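Local atomic coordinates of alpha-L-rhamnosidase (Streptomyces avermitilis, PDB entry 3W5M), a protein that hydrolyses terminal non-reducing alpha-L-rhamnose residues from rhamnosides such as citrus flavonoids and gum arabic, and carries a calcium-dependent rhamnose-binding module. Residues L400-V405 against S412-S417; V316-L321 against D360-V365; L305-R310 against P419-A424. All coordinates share one frame; numbering follows the deposited sequence.

Contact 1 (L400-V405 against S412-S417); sequences LAQLEV and SERITS
Ser412 meets Val405 at the turn end of this ladder, its CB 3.1 Å from Val405 O. Glu413 and Val405 then form a hydrogen-bonded antiparallel pair: Glu413 N gives to Val405 O and Glu413 O accepts from Val405 N, the second bond almost straight at 173°. The Glu413 carboxylate leads away from the neighbouring strand.

Arg414 carries the main side-chain contact. With CG anti to the backbone N (chi1 -170°) and a bend at chi3, its guanidinium lies beside Gln402 and Glu404, which approach one and the same face. Gln402 NE2 is 3.5 Å from Arg414 NH1, two donors in a near-parallel overlap of amide and guanidinium, while Glu404 OE2 stands 3.8 Å from Arg414 NE, a long salt bridge of charge alone, since no N-H points at the oxygen. Gln402 NE2 donates to Glu404 OE2, 2.7 Å away, and also to Gln117 O. Arg414 NH1 finds its hydrogen bond at Ser119, and Glu404 OE1 pairs with Arg83.

Ile415 makes both backbone bonds to Leu403, and their CB atoms lie 4.3 Å apart on the face turned to strand 303-311. Thr416 returns to the Arg414 side, its CG2 3.9 Å from Gln402 OE1. Ser417 ends the ladder: its N reaches Ala401 O, and its OG, 3.0 Å from Ala401 N, replaces a backbone carbonyl as acceptor while also bonding Lys121 O. Six backbone-donated bonds and strand axes at 163° identify a beta hairpin, with strand 412-416 on the margin of its sheet.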
loop_
_atom_site.group_PDB
_atom_site.type_symbol
_atom_site.label_atom_id
_atom_site.label_comp_id
_atom_site.label_asym_id
_atom_site.label_seq_id
_atom_site.Cartn_x
_atom_site.Cartn_y
_atom_site.Cartn_z
ATOM N N LEU A 400 -21.245 -6.982 0.056
ATOM C CA LEU A 400 -22.178 -6.882 -1.058
ATOM C C LEU A 400 -21.770 -7.924 -2.097
ATOM O O LEU A 400 -20.619 -7.962 -2.550
ATOM C CB LEU A 400 -22.152 -5.462 -1.659
ATOM C CG LEU A 400 -23.211 -5.143 -2.719
ATOM C CD1 LEU A 400 -24.569 -4.998 -2.034
ATOM C CD2 LEU A 400 -22.854 -3.868 -3.454
ATOM N N ALA A 401 -22.685 -8.831 -2.441
ATOM C CA ALA A 401 -22.319 -9.886 -3.417
ATOM C C ALA A 401 -23.472 -10.195 -4.370
ATOM O O ALA A 401 -24.628 -10.262 -3.940
ATOM C CB ALA A 401 -21.880 -11.152 -2.686
ATOM N N GLN A 402 -23.148 -10.357 -5.638
ATOM C CA GLN A 402 -24.147 -10.664 -6.694
ATOM C C GLN A 402 -23.579 -11.689 -7.657
ATOM O O GLN A 402 -22.630 -11.420 -8.364
ATOM C CB GLN A 402 -24.482 -9.400 -7.470
ATOM C CG GLN A 402 -25.560 -9.522 -8.547
ATOM C CD GLN A 402 -26.195 -8.150 -8.809
ATOM O OE1 GLN A 402 -26.674 -7.499 -7.874
ATOM N NE2 GLN A 402 -26.212 -7.719 -10.072
ATOM N N LEU A 403 -24.173 -12.884 -7.630
ATOM C CA LEU A 403 -23.774 -13.967 -8.510
ATOM C C LEU A 403 -24.791 -14.077 -9.626
ATOM O O LEU A 403 -26.008 -14.186 -9.367
ATOM C CB LEU A 403 -23.710 -15.280 -7.712
ATOM C CG LEU A 403 -23.522 -16.560 -8.525
ATOM C CD1 LEU A 403 -22.108 -16.660 -9.073
ATOM C CD2 LEU A 403 -23.871 -17.762 -7.644
ATOM N N GLU A 404 -24.299 -14.019 -10.855
ATOM C CA GLU A 404 -25.146 -14.082 -12.051
ATOM C C GLU A 404 -24.785 -15.295 -12.874
ATOM O O GLU A 404 -23.661 -15.446 -13.296
ATOM C CB GLU A 404 -24.960 -12.832 -12.879
ATOM C CG GLU A 404 -25.384 -11.607 -12.062
ATOM C CD GLU A 404 -25.357 -10.324 -12.862
ATOM O OE1 GLU A 404 -25.096 -10.385 -14.095
ATOM O OE2 GLU A 404 -25.598 -9.257 -12.245
ATOM N N VAL A 405 -25.756 -16.166 -13.072
ATOM C CA VAL A 405 -25.543 -17.353 -13.901
ATOM C C VAL A 405 -26.418 -17.254 -15.145
ATOM O O VAL A 405 -27.637 -17.070 -15.020
ATOM C CB VAL A 405 -25.955 -18.614 -13.134
ATOM C CG1 VAL A 405 -25.474 -19.849 -13.907
ATOM C CG2 VAL A 405 -25.396 -18.575 -11.706
ATOM N N SER A 412 -31.539 -16.921 -17.039
ATOM C CA SER A 412 -30.527 -16.639 -16.019
ATOM C C SER A 412 -31.072 -16.640 -14.605
ATOM O O SER A 412 -32.286 -16.613 -14.368
ATOM C CB SER A 412 -29.801 -15.325 -16.348
ATOM O OG SER A 412 -30.698 -14.271 -16.291
ATOM N N GLU A 413 -30.158 -16.708 -13.639
ATOM C CA GLU A 413 -30.517 -16.686 -12.240
ATOM C C GLU A 413 -29.591 -15.666 -11.601
ATOM O O GLU A 413 -28.425 -15.554 -11.982
ATOM C CB GLU A 413 -30.294 -18.063 -11.590
ATOM C CG GLU A 413 -31.135 -19.200 -12.171
ATOM C CD GLU A 413 -32.640 -19.021 -11.959
ATOM O OE1 GLU A 413 -33.051 -18.236 -11.071
ATOM O OE2 GLU A 413 -33.426 -19.671 -12.691
ATOM N N ARG A 414 -30.120 -14.924 -10.645
ATOM C CA ARG A 414 -29.302 -14.008 -9.859
ATOM C C ARG A 414 -29.436 -14.338 -8.370
ATOM O O ARG A 414 -30.543 -14.373 -7.821
ATOM C CB ARG A 414 -29.719 -12.555 -10.160
ATOM C CG ARG A 414 -28.763 -11.535 -9.580
ATOM C CD ARG A 414 -29.283 -10.123 -9.807
ATOM N NE ARG A 414 -29.232 -9.774 -11.223
ATOM C CZ ARG A 414 -29.385 -8.544 -11.698
ATOM N NH1 ARG A 414 -29.591 -7.524 -10.877
ATOM N NH2 ARG A 414 -29.342 -8.338 -12.998
ATOM N N ILE A 415 -28.302 -14.592 -7.714
ATOM C CA ILE A 415 -28.281 -14.899 -6.289
ATOM C C ILE A 415 -27.556 -13.718 -5.646
ATOM O O ILE A 415 -26.517 -13.298 -6.137
ATOM C CB ILE A 415 -27.528 -16.232 -6.015
ATOM C CG1 ILE A 415 -28.139 -17.401 -6.825
ATOM C CG2 ILE A 415 -27.459 -16.520 -4.524
ATOM C CD1 ILE A 415 -29.589 -17.719 -6.475
ATOM N N THR A 416 -28.130 -13.141 -4.595
ATOM C CA THR A 416 -27.498 -11.983 -3.972
ATOM C C THR A 416 -27.409 -12.089 -2.460
ATOM O O THR A 416 -28.163 -12.824 -1.815
ATOM C CB THR A 416 -28.257 -10.666 -4.293
ATOM O OG1 THR A 416 -29.590 -10.779 -3.808
ATOM C CG2 THR A 416 -28.298 -10.369 -5.791
ATOM N N SER A 417 -26.481 -11.313 -1.908
ATOM C CA SER A 417 -26.459 -10.989 -0.508
ATOM C C SER A 417 -27.776 -10.317 -0.132
ATOM O O SER A 417 -28.299 -9.449 -0.875
ATOM C CB SER A 417 -25.279 -10.063 -0.196
ATOM O OG SER A 417 -25.278 -8.884 -0.995
#

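Contact 2 (V316-L321 against D360-V365); sequences VSRARL and DVTSSV
Ala319 and Thr362 are joined by a hydrogen bond from the strand's backbone to a side chain: Ala319 N gives to Thr362 OG1 over 3.0 Å. The hydroxyl is placed there by a chi1 of -59°, which sets OG1 beside its own backbone N and brings CG2 to 4.1 Å from Val316 CG1. One residue earlier, Val361 N donates to Ala319 O. That carbonyl is gripped twice, because Arg320 NH1 also bonds it, at 3.0 Å, and the two donors come from opposite faces of its plane.

The ionic part centres on Arg320 and Asp360, which form a non-hydrogen-bonded antiparallel pair. Arg320 NH1 is 3.4 Å from Asp360 OD1, with guanidinium and carboxylate planes 42° apart, a salt bridge without a flat two-pronged fit. Arg320 NE has its stronger partner in Glu109. A water joins the same group, accepting from Arg320 NH1 at 2.8 Å, donating to Asp360 OD2 and hydrogen-bonded to Thr362 OG1.

Asp360 OD1 also accepts from Thr362 N (3.0 Å), closing an Asx turn just where strand 353-360 gives way to its loop. Regular pairing with 316-326 ends at Asp360, and Val361 and Thr362 hold the loop start against Ala319. At the other end of 316-321, Ser317 and Arg318 both face Glu406 in a classic beta bulge.

Apolar packing is built on Ala319 and Val316. Ala319 CB sits 3.8 Å from Val361 CG2 and equally far from Val365 CG1, both methyls on the same side. Val316 CG2 reaches Val365 CG2 at 3.9 Å, with Leu333 of strand 328-333 touching both Val361 and Val365.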
loop_
_atom_site.group_PDB
_atom_site.type_symbol
_atom_site.label_atom_id
_atom_site.label_comp_id
_atom_site.label_asym_id
_atom_site.label_seq_id
_atom_site.Cartn_x
_atom_site.Cartn_y
_atom_site.Cartn_z
ATOM N N VAL A 316 -24.874 -24.392 -18.297
ATOM C CA VAL A 316 -24.401 -23.037 -17.957
ATOM C C VAL A 316 -23.562 -22.509 -19.100
ATOM O O VAL A 316 -22.649 -23.193 -19.586
ATOM C CB VAL A 316 -23.560 -23.052 -16.659
ATOM C CG1 VAL A 316 -22.936 -21.689 -16.374
ATOM C CG2 VAL A 316 -24.403 -23.531 -15.488
ATOM N N SER A 317 -23.877 -21.302 -19.557
ATOM C CA SER A 317 -23.047 -20.650 -20.540
ATOM C C SER A 317 -22.005 -19.753 -19.875
ATOM O O SER A 317 -20.923 -19.567 -20.426
ATOM C CB SER A 317 -23.893 -19.865 -21.564
ATOM O OG SER A 317 -24.699 -18.892 -20.911
ATOM N N ARG A 318 -22.318 -19.209 -18.688
ATOM C CA ARG A 318 -21.392 -18.257 -18.030
ATOM C C ARG A 318 -21.843 -17.985 -16.600
ATOM O O ARG A 318 -23.035 -17.980 -16.321
ATOM C CB ARG A 318 -21.425 -16.950 -18.825
ATOM C CG ARG A 318 -20.365 -15.938 -18.497
ATOM C CD ARG A 318 -20.597 -14.695 -19.335
ATOM N NE ARG A 318 -21.609 -13.824 -18.736
ATOM C CZ ARG A 318 -21.774 -12.544 -19.080
ATOM N NH1 ARG A 318 -20.995 -12.000 -20.014
ATOM N NH2 ARG A 318 -22.715 -11.806 -18.492
ATOM N N ALA A 319 -20.906 -17.776 -15.677
ATOM C CA ALA A 319 -21.288 -17.278 -14.351
ATOM C C ALA A 319 -20.241 -16.275 -13.897
ATOM O O ALA A 319 -19.037 -16.456 -14.166
ATOM C CB ALA A 319 -21.459 -18.403 -13.320
ATOM N N ARG A 320 -20.711 -15.209 -13.226
ATOM C CA ARG A 320 -19.841 -14.146 -12.740
ATOM C C ARG A 320 -20.226 -13.854 -11.322
ATOM O O ARG A 320 -21.428 -13.897 -10.964
ATOM C CB ARG A 320 -20.054 -12.847 -13.552
ATOM C CG ARG A 320 -19.713 -12.974 -15.027
ATOM C CD ARG A 320 -18.209 -13.165 -15.215
ATOM N NE ARG A 320 -17.814 -13.226 -16.624
ATOM C CZ ARG A 320 -17.530 -14.348 -17.280
ATOM N NH1 ARG A 320 -17.599 -15.523 -16.652
ATOM N NH2 ARG A 320 -17.168 -14.302 -18.556
ATOM N N LEU A 321 -19.227 -13.597 -10.478
ATOM C CA LEU A 321 -19.507 -13.061 -9.164
ATOM C C LEU A 321 -18.943 -11.639 -9.142
ATOM O O LEU A 321 -17.767 -11.444 -9.419
ATOM C CB LEU A 321 -18.859 -13.894 -8.038
ATOM C CG LEU A 321 -19.018 -13.389 -6.603
ATOM C CD1 LEU A 321 -20.455 -13.583 -6.134
ATOM C CD2 LEU A 321 -18.066 -14.066 -5.619
ATOM N N ASP A 360 -14.718 -14.820 -12.696
ATOM C CA ASP A 360 -15.297 -15.823 -13.576
ATOM C C ASP A 360 -15.476 -17.102 -12.771
ATOM O O ASP A 360 -14.483 -17.737 -12.366
ATOM C CB ASP A 360 -14.338 -16.075 -14.746
ATOM C CG ASP A 360 -14.844 -17.153 -15.719
ATOM O OD1 ASP A 360 -15.665 -18.028 -15.327
ATOM O OD2 ASP A 360 -14.411 -17.110 -16.889
ATOM N N VAL A 361 -16.718 -17.507 -12.549
ATOM C CA VAL A 361 -16.982 -18.699 -11.756
ATOM C C VAL A 361 -17.800 -19.743 -12.520
ATOM O O VAL A 361 -18.454 -20.585 -11.914
ATOM C CB VAL A 361 -17.618 -18.381 -10.384
ATOM C CG1 VAL A 361 -16.655 -17.543 -9.527
ATOM C CG2 VAL A 361 -19.001 -17.721 -10.546
ATOM N N THR A 362 -17.737 -19.684 -13.840
ATOM C CA THR A 362 -18.492 -20.591 -14.702
ATOM C C THR A 362 -18.312 -22.057 -14.284
ATOM O O THR A 362 -19.290 -22.805 -14.201
ATOM C CB THR A 362 -18.093 -20.401 -16.179
ATOM O OG1 THR A 362 -18.357 -19.051 -16.552
ATOM C CG2 THR A 362 -18.930 -21.316 -17.118
ATOM N N SER A 363 -17.081 -22.455 -13.989
ATOM C CA SER A 363 -16.817 -23.892 -13.760
ATOM C C SER A 363 -17.043 -24.325 -12.316
ATOM O O SER A 363 -16.947 -25.523 -11.993
ATOM C CB SER A 363 -15.420 -24.280 -14.254
ATOM O OG SER A 363 -14.433 -23.594 -13.517
ATOM N N SER A 364 -17.380 -23.361 -11.455
ATOM C CA SER A 364 -17.668 -23.604 -10.057
ATOM C C SER A 364 -19.138 -23.799 -9.744
ATOM O O SER A 364 -19.468 -24.391 -8.731
ATOM C CB SER A 364 -17.119 -22.464 -9.194
ATOM O OG SER A 364 -15.932 -22.839 -8.532
ATOM N N VAL A 365 -20.038 -23.310 -10.591
ATOM C CA VAL A 365 -21.466 -23.444 -10.282
ATOM C C VAL A 365 -21.927 -24.858 -10.615
ATOM O O VAL A 365 -21.296 -25.519 -11.430
ATOM C CB VAL A 365 -22.346 -22.417 -11.030
ATOM C CG1 VAL A 365 -22.032 -21.006 -10.550
ATOM C CG2 VAL A 365 -22.140 -22.517 -12.527
HETATM O O HOH W 1 -16.990 -17.616 -18.479
#

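Contact 3 (L305-R310 against P419-A424); sequences LRHEFR and PDWRAA
His307 lies over the indole of Trp421: its CB stands 3.4 Å from the centroid of the five-membered ring, 9° off the normal, a CH-pi contact, and the imidazole follows in an offset stack with planes at 14°. The ring gets there because CG is anti to the backbone N (chi1 177°). Trp421 NE1 is satisfied by Thr416 O. His307 ND1 is 2.6 Å from a water that donates to Asp420 O, and His307 CE1 comes within 3.3 Å of Asp420 OD2.

Between the strands, Arg306 N gives to Arg422 O and Arg422 N to Arg306 O, both 2.9 Å. Arg306 NH1 and NH2 grip Glu308 OE2 end-on, each at 3.0 Å, while NE reaches Trp448 O and NH1 also pairs with Asp455. Arg422 NE bonds Asp455 O.

A leucine in place of Trp421 would probably leave Thr416 O without this donor and His307 without its stacking partner. The two backbone bonds fix the register of 303-311 against 422-424 in their antiparallel sheet, and the chemistry beside them joins the stack to a bonded indole N-H and a water-linked His307 ND1.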
loop_
_atom_site.group_PDB
_atom_site.type_symbol
_atom_site.label_atom_id
_atom_site.label_comp_id
_atom_site.label_asym_id
_atom_site.label_seq_id
_atom_site.Cartn_x
_atom_site.Cartn_y
_atom_site.Cartn_z
ATOM N N LEU A 305 -20.131 -15.787 6.652
ATOM C CA LEU A 305 -21.490 -15.547 6.131
ATOM C C LEU A 305 -21.749 -16.534 5.006
ATOM O O LEU A 305 -20.847 -16.842 4.232
ATOM C CB LEU A 305 -21.632 -14.099 5.658
ATOM C CG LEU A 305 -21.788 -12.993 6.709
ATOM C CD1 LEU A 305 -20.571 -12.775 7.584
ATOM C CD2 LEU A 305 -22.041 -11.691 5.937
ATOM N N ARG A 306 -22.961 -17.081 4.913
ATOM C CA ARG A 306 -23.203 -18.070 3.868
ATOM C C ARG A 306 -24.655 -18.114 3.465
ATOM O O ARG A 306 -25.528 -17.697 4.232
ATOM C CB ARG A 306 -22.806 -19.497 4.308
ATOM C CG ARG A 306 -23.728 -20.082 5.374
ATOM C CD ARG A 306 -23.221 -21.449 5.870
ATOM N NE ARG A 306 -22.882 -22.388 4.792
ATOM C CZ ARG A 306 -23.724 -23.253 4.229
ATOM N NH1 ARG A 306 -25.001 -23.272 4.584
ATOM N NH2 ARG A 306 -23.282 -24.070 3.283
ATOM N N HIS A 307 -24.865 -18.674 2.284
ATOM C CA HIS A 307 -26.178 -18.850 1.699
ATOM C C HIS A 307 -26.181 -20.071 0.784
ATOM O O HIS A 307 -25.371 -20.146 -0.154
ATOM C CB HIS A 307 -26.510 -17.611 0.895
ATOM C CG HIS A 307 -27.821 -17.685 0.176
ATOM N ND1 HIS A 307 -29.016 -17.923 0.821
ATOM C CD2 HIS A 307 -28.125 -17.513 -1.131
ATOM C CE1 HIS A 307 -30.003 -17.904 -0.059
ATOM N NE2 HIS A 307 -29.490 -17.672 -1.253
ATOM N N GLU A 308 -27.105 -21.008 1.029
ATOM C CA GLU A 308 -27.360 -22.093 0.062
ATOM C C GLU A 308 -28.536 -21.776 -0.854
ATOM O O GLU A 308 -29.472 -21.060 -0.453
ATOM C CB GLU A 308 -27.573 -23.448 0.752
ATOM C CG GLU A 308 -26.274 -23.981 1.355
ATOM C CD GLU A 308 -26.382 -25.402 1.911
ATOM O OE1 GLU A 308 -27.044 -26.253 1.266
ATOM O OE2 GLU A 308 -25.789 -25.661 2.992
ATOM N N PHE A 309 -28.457 -22.280 -2.075
ATOM C CA PHE A 309 -29.470 -22.047 -3.096
ATOM C C PHE A 309 -29.421 -23.166 -4.128
ATOM O O PHE A 309 -28.412 -23.880 -4.266
ATOM C CB PHE A 309 -29.266 -20.668 -3.772
ATOM C CG PHE A 309 -27.879 -20.474 -4.336
ATOM C CD1 PHE A 309 -26.810 -20.142 -3.496
ATOM C CD2 PHE A 309 -27.633 -20.669 -5.686
ATOM C CE1 PHE A 309 -25.540 -19.997 -4.021
ATOM C CE2 PHE A 309 -26.364 -20.510 -6.224
ATOM C CZ PHE A 309 -25.311 -20.185 -5.383
ATOM N N ARG A 310 -30.519 -23.305 -4.860
ATOM C CA ARG A 310 -30.674 -24.327 -5.875
ATOM C C ARG A 310 -30.623 -23.655 -7.249
ATOM O O ARG A 310 -31.208 -22.586 -7.448
ATOM C CB ARG A 310 -32.018 -25.033 -5.634
ATOM C CG ARG A 310 -32.268 -26.324 -6.399
ATOM C CD ARG A 310 -33.773 -26.570 -6.535
ATOM N NE ARG A 310 -34.106 -27.930 -6.965
ATOM C CZ ARG A 310 -35.314 -28.329 -7.377
ATOM N NH1 ARG A 310 -36.333 -27.471 -7.440
ATOM N NH2 ARG A 310 -35.507 -29.598 -7.740
ATOM N N PRO A 419 -31.212 -10.761 3.287
ATOM C CA PRO A 419 -31.643 -11.115 4.643
ATOM C C PRO A 419 -31.667 -12.609 4.927
ATOM O O PRO A 419 -31.641 -12.993 6.098
ATOM C CB PRO A 419 -33.071 -10.538 4.719
ATOM C CG PRO A 419 -33.088 -9.434 3.685
ATOM C CD PRO A 419 -32.269 -10.022 2.561
ATOM N N ASP A 420 -31.701 -13.441 3.885
ATOM C CA ASP A 420 -31.778 -14.885 4.084
ATOM C C ASP A 420 -30.400 -15.544 4.411
ATOM O O ASP A 420 -30.333 -16.733 4.754
ATOM C CB ASP A 420 -32.503 -15.568 2.911
ATOM C CG ASP A 420 -32.042 -15.067 1.509
ATOM O OD1 ASP A 420 -31.351 -14.004 1.363
ATOM O OD2 ASP A 420 -32.415 -15.751 0.524
ATOM N N TRP A 421 -29.304 -14.784 4.321
ATOM C CA TRP A 421 -27.972 -15.330 4.643
ATOM C C TRP A 421 -27.817 -15.595 6.143
ATOM O O TRP A 421 -28.491 -14.984 6.983
ATOM C CB TRP A 421 -26.857 -14.342 4.163
ATOM C CG TRP A 421 -26.637 -14.336 2.661
ATOM C CD1 TRP A 421 -27.601 -14.196 1.669
ATOM C CD2 TRP A 421 -25.385 -14.422 1.984
ATOM N NE1 TRP A 421 -27.017 -14.222 0.431
ATOM C CE2 TRP A 421 -25.654 -14.363 0.594
ATOM C CE3 TRP A 421 -24.048 -14.566 2.416
ATOM C CZ2 TRP A 421 -24.641 -14.423 -0.365
ATOM C CZ3 TRP A 421 -23.044 -14.612 1.460
ATOM C CH2 TRP A 421 -23.342 -14.550 0.090
ATOM N N ARG A 422 -26.901 -16.496 6.505
ATOM C CA ARG A 422 -26.690 -16.845 7.899
ATOM C C ARG A 422 -25.207 -16.656 8.256
ATOM O O ARG A 422 -24.376 -16.705 7.376
ATOM C CB ARG A 422 -27.171 -18.282 8.137
ATOM C CG ARG A 422 -28.693 -18.339 7.970
ATOM C CD ARG A 422 -29.291 -19.712 8.135
ATOM N NE ARG A 422 -29.293 -20.193 9.514
ATOM C CZ ARG A 422 -30.025 -19.698 10.511
ATOM N NH1 ARG A 422 -30.824 -18.650 10.329
ATOM N NH2 ARG A 422 -29.947 -20.259 11.707
ATOM N N ALA A 423 -24.941 -16.426 9.530
ATOM C CA ALA A 423 -23.625 -16.036 10.036
ATOM C C ALA A 423 -23.207 -16.810 11.267
ATOM O O ALA A 423 -24.052 -17.248 12.072
ATOM C CB ALA A 423 -23.591 -14.529 10.298
ATOM N N ALA A 424 -21.890 -16.981 11.420
ATOM C CA ALA A 424 -21.283 -17.626 12.594
ATOM C C ALA A 424 -19.911 -17.021 12.806
ATOM O O ALA A 424 -19.316 -16.490 11.849
ATOM C CB ALA A 424 -21.159 -19.115 12.391
HETATM O O HOH W 2 -29.275 -18.799 3.258
#

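Contacts 1 and 2 share a sheet, strand 398-407 lying beside 316-326. Their centres are 11 Å apart, and Glu404 N reaches Arg320 O at 2.9 Å, a probable hydrogen bond, while Leu403 CD1 packs 3.6 Å from Val361 CG2. Contact 3 belongs to another sheet, which faces contact 1 across a packed interface with centres 13 Å apart: Ile415 CG1 meets Phe309 CD2 at 3.5 Å and Leu403 CD2 meets Phe309 CZ at 3.6 Å. Contacts 2 and 3 do not touch, their nearest atoms being about 6 Å apart; contact 1 touches both. All three lie away from the annotated rhamnose, calcium and catalytic sites.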